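PDB 6LN0: Non-structural protein 3 from Porcine deltacoronavirus, which is a multidomain part of the viral replication machinery that joins a macro domain, probably binding ADP-ribose, to a zinc-bearing papain-like protease that probably cleaves the viral polyprotein. Local coordinates for residues 87-92 against 108-113; 398-403 against 411-416. All blocks are in the same frame, centred on the assembly; numbering follows the deposited sequence.

Contact 1 of 2, residues 87-92 against 108-113; sequences LHVVPP and KSILTE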
loop_
_atom_site.group_PDB
_atom_site.type_symbol
_atom_site.label_atom_id
_atom_site.label_comp_id
_atom_site.label_asym_id
_atom_site.label_seq_id
_atom_site.Cartn_x
_atom_site.Cartn_y
_atom_site.Cartn_z
ATOM N N LEU A 87 17.249 -32.912 27.091
ATOM C CA LEU A 87 16.436 -32.128 28.003
ATOM C C LEU A 87 15.043 -32.741 28.046
ATOM O O LEU A 87 14.462 -33.029 26.995
ATOM C CB LEU A 87 16.406 -30.664 27.542
ATOM C CG LEU A 87 15.583 -29.608 28.270
ATOM C CD1 LEU A 87 15.858 -29.621 29.746
ATOM C CD2 LEU A 87 15.862 -28.213 27.667
ATOM N N HIS A 88 14.523 -32.961 29.246
ATOM C CA HIS A 88 13.254 -33.651 29.434
ATOM C C HIS A 88 12.225 -32.665 29.943
ATOM O O HIS A 88 12.464 -31.994 30.950
ATOM C CB HIS A 88 13.362 -34.809 30.442
ATOM C CG HIS A 88 14.400 -35.819 30.090
ATOM N ND1 HIS A 88 15.749 -35.573 30.221
ATOM C CD2 HIS A 88 14.290 -37.079 29.600
ATOM C CE1 HIS A 88 16.427 -36.643 29.833
ATOM N NE2 HIS A 88 15.566 -37.568 29.443
ATOM N N VAL A 89 11.067 -32.626 29.287
ATOM C CA VAL A 89 9.948 -31.805 29.724
ATOM C C VAL A 89 8.643 -32.561 29.528
ATOM O O VAL A 89 8.490 -33.344 28.585
ATOM C CB VAL A 89 9.919 -30.471 28.971
ATOM C CG1 VAL A 89 11.009 -29.591 29.511
ATOM C CG2 VAL A 89 10.113 -30.724 27.487
ATOM N N VAL A 90 7.693 -32.298 30.420
ATOM C CA VAL A 90 6.406 -32.989 30.441
ATOM C C VAL A 90 5.360 -32.136 29.727
ATOM O O VAL A 90 4.865 -31.156 30.308
ATOM C CB VAL A 90 5.983 -33.304 31.884
ATOM C CG1 VAL A 90 4.714 -34.127 31.905
ATOM C CG2 VAL A 90 7.107 -34.029 32.601
ATOM N N PRO A 91 5.007 -32.448 28.482
ATOM C CA PRO A 91 3.964 -31.685 27.811
ATOM C C PRO A 91 2.655 -31.781 28.588
ATOM O O PRO A 91 2.416 -32.771 29.300
ATOM C CB PRO A 91 3.847 -32.360 26.440
ATOM C CG PRO A 91 5.122 -33.123 26.263
ATOM C CD PRO A 91 5.545 -33.528 27.632
ATOM N N PRO A 92 1.804 -30.770 28.486
ATOM C CA PRO A 92 0.434 -30.937 28.973
ATOM C C PRO A 92 -0.299 -31.902 28.058
ATOM O O PRO A 92 0.023 -32.035 26.872
ATOM C CB PRO A 92 -0.146 -29.524 28.880
ATOM C CG PRO A 92 0.572 -28.950 27.703
ATOM C CD PRO A 92 1.978 -29.489 27.780
ATOM N N LYS A 108 8.835 -22.147 26.675
ATOM C CA LYS A 108 9.593 -21.226 27.517
ATOM C C LYS A 108 10.555 -22.002 28.390
ATOM O O LYS A 108 11.718 -21.619 28.565
ATOM C CB LYS A 108 8.644 -20.398 28.392
ATOM C CG LYS A 108 9.239 -19.082 28.908
ATOM C CD LYS A 108 8.640 -18.648 30.262
ATOM C CE LYS A 108 9.297 -17.365 30.787
ATOM N NZ LYS A 108 10.331 -17.626 31.832
ATOM N N SER A 109 10.078 -23.118 28.928
ATOM C CA SER A 109 10.882 -23.981 29.765
ATOM C C SER A 109 12.083 -24.558 29.026
ATOM O O SER A 109 13.079 -24.906 29.667
ATOM C CB SER A 109 9.972 -25.081 30.308
ATOM O OG SER A 109 10.714 -26.167 30.794
ATOM N N ILE A 110 12.024 -24.629 27.702
ATOM C CA ILE A 110 13.059 -25.276 26.907
ATOM C C ILE A 110 14.105 -24.279 26.436
ATOM O O ILE A 110 15.311 -24.529 26.531
ATOM C CB ILE A 110 12.402 -25.996 25.707
ATOM C CG1 ILE A 110 11.668 -27.255 26.155
ATOM C CG2 ILE A 110 13.424 -26.274 24.588
ATOM C CD1 ILE A 110 10.774 -27.830 25.091
ATOM N N LEU A 111 13.652 -23.152 25.887
ATOM C CA LEU A 111 14.500 -22.265 25.093
ATOM C C LEU A 111 14.984 -21.146 26.005
ATOM O O LEU A 111 14.400 -20.062 26.068
ATOM C CB LEU A 111 13.743 -21.743 23.884
ATOM C CG LEU A 111 13.214 -22.867 22.993
ATOM C CD1 LEU A 111 11.820 -22.557 22.484
ATOM C CD2 LEU A 111 14.178 -23.142 21.841
ATOM N N THR A 112 16.062 -21.430 26.733
ATOM C CA THR A 112 16.547 -20.554 27.783
ATOM C C THR A 112 17.995 -20.145 27.605
ATOM O O THR A 112 18.414 -19.150 28.204
ATOM C CB THR A 112 16.397 -21.236 29.152
ATOM O OG1 THR A 112 17.261 -22.382 29.208
ATOM C CG2 THR A 112 14.964 -21.672 29.361
ATOM N N GLU A 113 18.759 -20.865 26.802
ATOM C CA GLU A 113 20.195 -20.696 26.670
ATOM C C GLU A 113 20.546 -20.639 25.195
ATOM O O GLU A 113 19.793 -21.136 24.355
ATOM C CB GLU A 113 20.941 -21.857 27.345
ATOM C CG GLU A 113 20.410 -22.223 28.715
ATOM C CD GLU A 113 20.808 -21.209 29.774
ATOM O OE1 GLU A 113 19.929 -20.799 30.579
ATOM O OE2 GLU A 113 22.005 -20.825 29.794
#

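Contact 2 of 2, residues 398-403 against 411-416; sequences HCWYTN and YDTKAN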
loop_
_atom_site.group_PDB
_atom_site.type_symbol
_atom_site.label_atom_id
_atom_site.label_comp_id
_atom_site.label_asym_id
_atom_site.label_seq_id
_atom_site.Cartn_x
_atom_site.Cartn_y
_atom_site.Cartn_z
ATOM N N HIS A 398 -21.092 29.158 -6.745
ATOM C CA HIS A 398 -21.436 28.469 -7.977
ATOM C C HIS A 398 -20.601 29.093 -9.086
ATOM O O HIS A 398 -20.253 30.274 -9.021
ATOM C CB HIS A 398 -22.943 28.577 -8.283
ATOM C CG HIS A 398 -23.386 27.814 -9.499
ATOM N ND1 HIS A 398 -23.261 26.445 -9.609
ATOM C CD2 HIS A 398 -23.974 28.230 -10.649
ATOM C CE1 HIS A 398 -23.742 26.053 -10.777
ATOM N NE2 HIS A 398 -24.179 27.116 -11.428
ATOM N N CYS A 399 -20.247 28.290 -10.083
ATOM C CA CYS A 399 -19.447 28.769 -11.200
ATOM C C CYS A 399 -19.930 28.076 -12.457
ATOM O O CYS A 399 -20.435 26.949 -12.399
ATOM C CB CYS A 399 -17.941 28.523 -10.975
ATOM S SG CYS A 399 -17.431 26.834 -10.918
ATOM N N TRP A 400 -19.784 28.753 -13.592
ATOM C CA TRP A 400 -20.455 28.241 -14.772
ATOM C C TRP A 400 -19.782 28.818 -15.997
ATOM O O TRP A 400 -19.232 29.925 -15.956
ATOM C CB TRP A 400 -21.952 28.596 -14.768
ATOM C CG TRP A 400 -22.219 30.069 -14.927
ATOM C CD1 TRP A 400 -22.340 30.746 -16.100
ATOM C CD2 TRP A 400 -22.388 31.046 -13.881
ATOM N NE1 TRP A 400 -22.576 32.082 -15.860
ATOM C CE2 TRP A 400 -22.613 32.292 -14.508
ATOM C CE3 TRP A 400 -22.384 30.988 -12.483
ATOM C CZ2 TRP A 400 -22.830 33.465 -13.787
ATOM C CZ3 TRP A 400 -22.591 32.161 -11.767
ATOM C CH2 TRP A 400 -22.817 33.381 -12.422
ATOM N N TYR A 401 -19.844 28.064 -17.087
ATOM C CA TYR A 401 -19.326 28.546 -18.354
ATOM C C TYR A 401 -20.350 29.453 -19.026
ATOM O O TYR A 401 -21.558 29.204 -18.977
ATOM C CB TYR A 401 -18.991 27.378 -19.271
ATOM C CG TYR A 401 -18.694 27.809 -20.681
ATOM C CD1 TYR A 401 -17.695 28.741 -20.945
ATOM C CD2 TYR A 401 -19.405 27.292 -21.752
ATOM C CE1 TYR A 401 -17.419 29.144 -22.237
ATOM C CE2 TYR A 401 -19.134 27.686 -23.048
ATOM C CZ TYR A 401 -18.140 28.614 -23.286
ATOM O OH TYR A 401 -17.867 29.013 -24.576
ATOM N N THR A 402 -19.862 30.510 -19.651
ATOM C CA THR A 402 -20.698 31.365 -20.471
ATOM C C THR A 402 -19.900 31.757 -21.701
ATOM O O THR A 402 -18.778 32.254 -21.582
ATOM C CB THR A 402 -21.163 32.608 -19.697
ATOM O OG1 THR A 402 -21.725 33.557 -20.607
ATOM C CG2 THR A 402 -20.010 33.259 -18.946
ATOM N N ASN A 403 -20.452 31.479 -22.876
ATOM C CA ASN A 403 -19.955 32.118 -24.077
ATOM C C ASN A 403 -20.272 33.608 -23.995
ATOM O O ASN A 403 -21.096 34.046 -23.197
ATOM C CB ASN A 403 -20.573 31.473 -25.318
ATOM C CG ASN A 403 -19.638 31.461 -26.500
ATOM O OD1 ASN A 403 -19.130 32.508 -26.921
ATOM N ND2 ASN A 403 -19.394 30.263 -27.049
ATOM N N TYR A 411 -26.409 30.692 -14.181
ATOM C CA TYR A 411 -27.244 31.864 -13.932
ATOM C C TYR A 411 -26.860 33.029 -14.859
ATOM O O TYR A 411 -25.872 32.979 -15.597
ATOM C CB TYR A 411 -27.137 32.297 -12.462
ATOM C CG TYR A 411 -27.238 31.164 -11.458
ATOM C CD1 TYR A 411 -26.563 31.222 -10.242
ATOM C CD2 TYR A 411 -28.017 30.034 -11.720
ATOM C CE1 TYR A 411 -26.658 30.181 -9.319
ATOM C CE2 TYR A 411 -28.116 28.991 -10.807
ATOM C CZ TYR A 411 -27.439 29.068 -9.609
ATOM O OH TYR A 411 -27.537 28.025 -8.706
ATOM N N ASP A 412 -27.656 34.096 -14.818
ATOM C CA ASP A 412 -27.334 35.328 -15.530
ATOM C C ASP A 412 -27.512 36.514 -14.597
ATOM O O ASP A 412 -28.193 37.500 -14.892
ATOM C CB ASP A 412 -28.170 35.480 -16.800
ATOM C CG ASP A 412 -27.736 36.674 -17.643
ATOM O OD1 ASP A 412 -26.537 36.740 -18.014
ATOM O OD2 ASP A 412 -28.598 37.542 -17.923
ATOM N N THR A 413 -26.915 36.400 -13.419
ATOM C CA THR A 413 -26.807 37.534 -12.528
ATOM C C THR A 413 -25.452 38.200 -12.748
ATOM O O THR A 413 -24.678 37.822 -13.637
ATOM C CB THR A 413 -26.994 37.091 -11.077
ATOM O OG1 THR A 413 -26.571 38.140 -10.196
ATOM C CG2 THR A 413 -26.179 35.833 -10.803
ATOM N N LYS A 414 -25.169 39.221 -11.942
ATOM C CA LYS A 414 -23.848 39.829 -11.942
ATOM C C LYS A 414 -22.902 38.934 -11.158
ATOM O O LYS A 414 -23.216 38.488 -10.047
ATOM C CB LYS A 414 -23.875 41.245 -11.354
ATOM C CG LYS A 414 -24.036 41.323 -9.838
ATOM C CD LYS A 414 -23.326 42.535 -9.245
ATOM C CE LYS A 414 -24.229 43.223 -8.218
ATOM N NZ LYS A 414 -23.646 44.466 -7.646
ATOM N N ALA A 415 -21.758 38.643 -11.759
ATOM C CA ALA A 415 -20.799 37.739 -11.157
ATOM C C ALA A 415 -19.427 38.115 -11.670
ATOM O O ALA A 415 -19.276 38.570 -12.806
ATOM C CB ALA A 415 -21.111 36.277 -11.494
ATOM N N ASN A 416 -18.428 37.947 -10.817
ATOM C CA ASN A 416 -17.063 38.085 -11.288
ATOM C C ASN A 416 -16.789 37.076 -12.397
ATOM O O ASN A 416 -17.375 35.990 -12.445
ATOM C CB ASN A 416 -16.105 37.909 -10.121
ATOM C CG ASN A 416 -16.317 38.959 -9.064
ATOM O OD1 ASN A 416 -16.544 40.128 -9.396
ATOM N ND2 ASN A 416 -16.280 38.568 -7.799
#

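Contact 1 of 2, residues 87-92 against 108-113
Val89 and Ile110 meet at about a right angle where strand 83-89 ends beside the last turn of helix 99-110. From CB, the Ile110 side chain divides into two branches with different partners. Ile110 CG1, set anti to the carbonyl carbon (chi1 -73°), crosses the Val89 isopropyl group and lies 4.0 Å from Val89 CG2 and 4.1 Å from Val89 CG1. Its extended continuation carries Ile110 CD1 to 3.8 Å from Val89 CG2, the closest apolar approach of the pair. The other branch, Ile110 CG2, turns to the far end of the strand segment and stands 4.4 Å from Leu87 CD2, a looser touch. That same Leu87 methyl, CD2, comes within 3.9 Å of Ile110 O, so Leu87 meets the backbone as well as the side chain of Ile110. On the Ser109 side the contact is mixed: Val89 CG1 lies 3.7 Å from Ser109 OG. No hydrogen bond links the segments, and methyl groups make up most of the junction. Leu87 and Val89 point to the helix while His88, between them, points away and hydrogen-bonds Tyr57 and Leu71. In the macro-domain sheet, helix 99-110 joins parallel strands 83-89 and 117-120 in a beta-alpha-beta crossover that passes over strand 29-34, with Ile110 also reaching Val32 and Ile119.

Contact 2 of 2, residues 398-403 against 411-416
Trp400 and Ala415, both buried, make the tight part of this contact: Ala415 CB sits obliquely to the indole, 3.5 Å from Trp400 CH2. The indole has the Tyr411 backbone over one face, with Tyr411 O 3.1 Å above the ring plane and displaced toward its periphery. Although Trp400 NE1 is 3.4 Å from Tyr411 O, the angle is too poor for a hydrogen bond. Trp400 reaches this place with CG between its backbone N and carbonyl carbon (chi1 68°), which turns the indole toward the loop 411-415.

The solvent side is built from the exposed Tyr411 ring, which extends past the indole to His398. His398 CD2 lies over one face of the phenol, 3.6 Å from Tyr411 CE1, with the planes at 33°. Trp400 adds a looser touch, its CZ3 4.4 Å from Tyr411 CD1, and the three rings form an aromatic cluster. Exposed Thr413 touches loosely, its CG2 4.5 Å from Trp400 CH2.

Strand 398-402, at the edge of the probable papain-like protease's sheet, forms an antiparallel hairpin with strand 391-395; His398 touches Cys260 on helix 260-270, consistent with the cysteine-histidine pair of such proteases. The Tyr411 loop leads into strand 416-423.

How the contacts relate
The two contacts follow one another along the chain, neither nesting nor crossing. From the N terminus, contact 1 comes first: after strand 83-89 the chain leaves the macro-domain sheet; 15 residues, nine of them helical, separate the segments, and helix 99-110 brings the chain back to close the loop. The chain then passes through the four-stranded sheet that includes strand 168-173 and the helices that follow, before the large C-terminal sheet. There seven residues, without helix or strand, separate segments 398-403 and 411-416, within the loop from strand 398-402 to strand 416-423. Contact 1 thus ties helix to sheet, contact 2 a loop to an edge strand. Their centres are 81 Å apart, on opposite sides of the chain's centre.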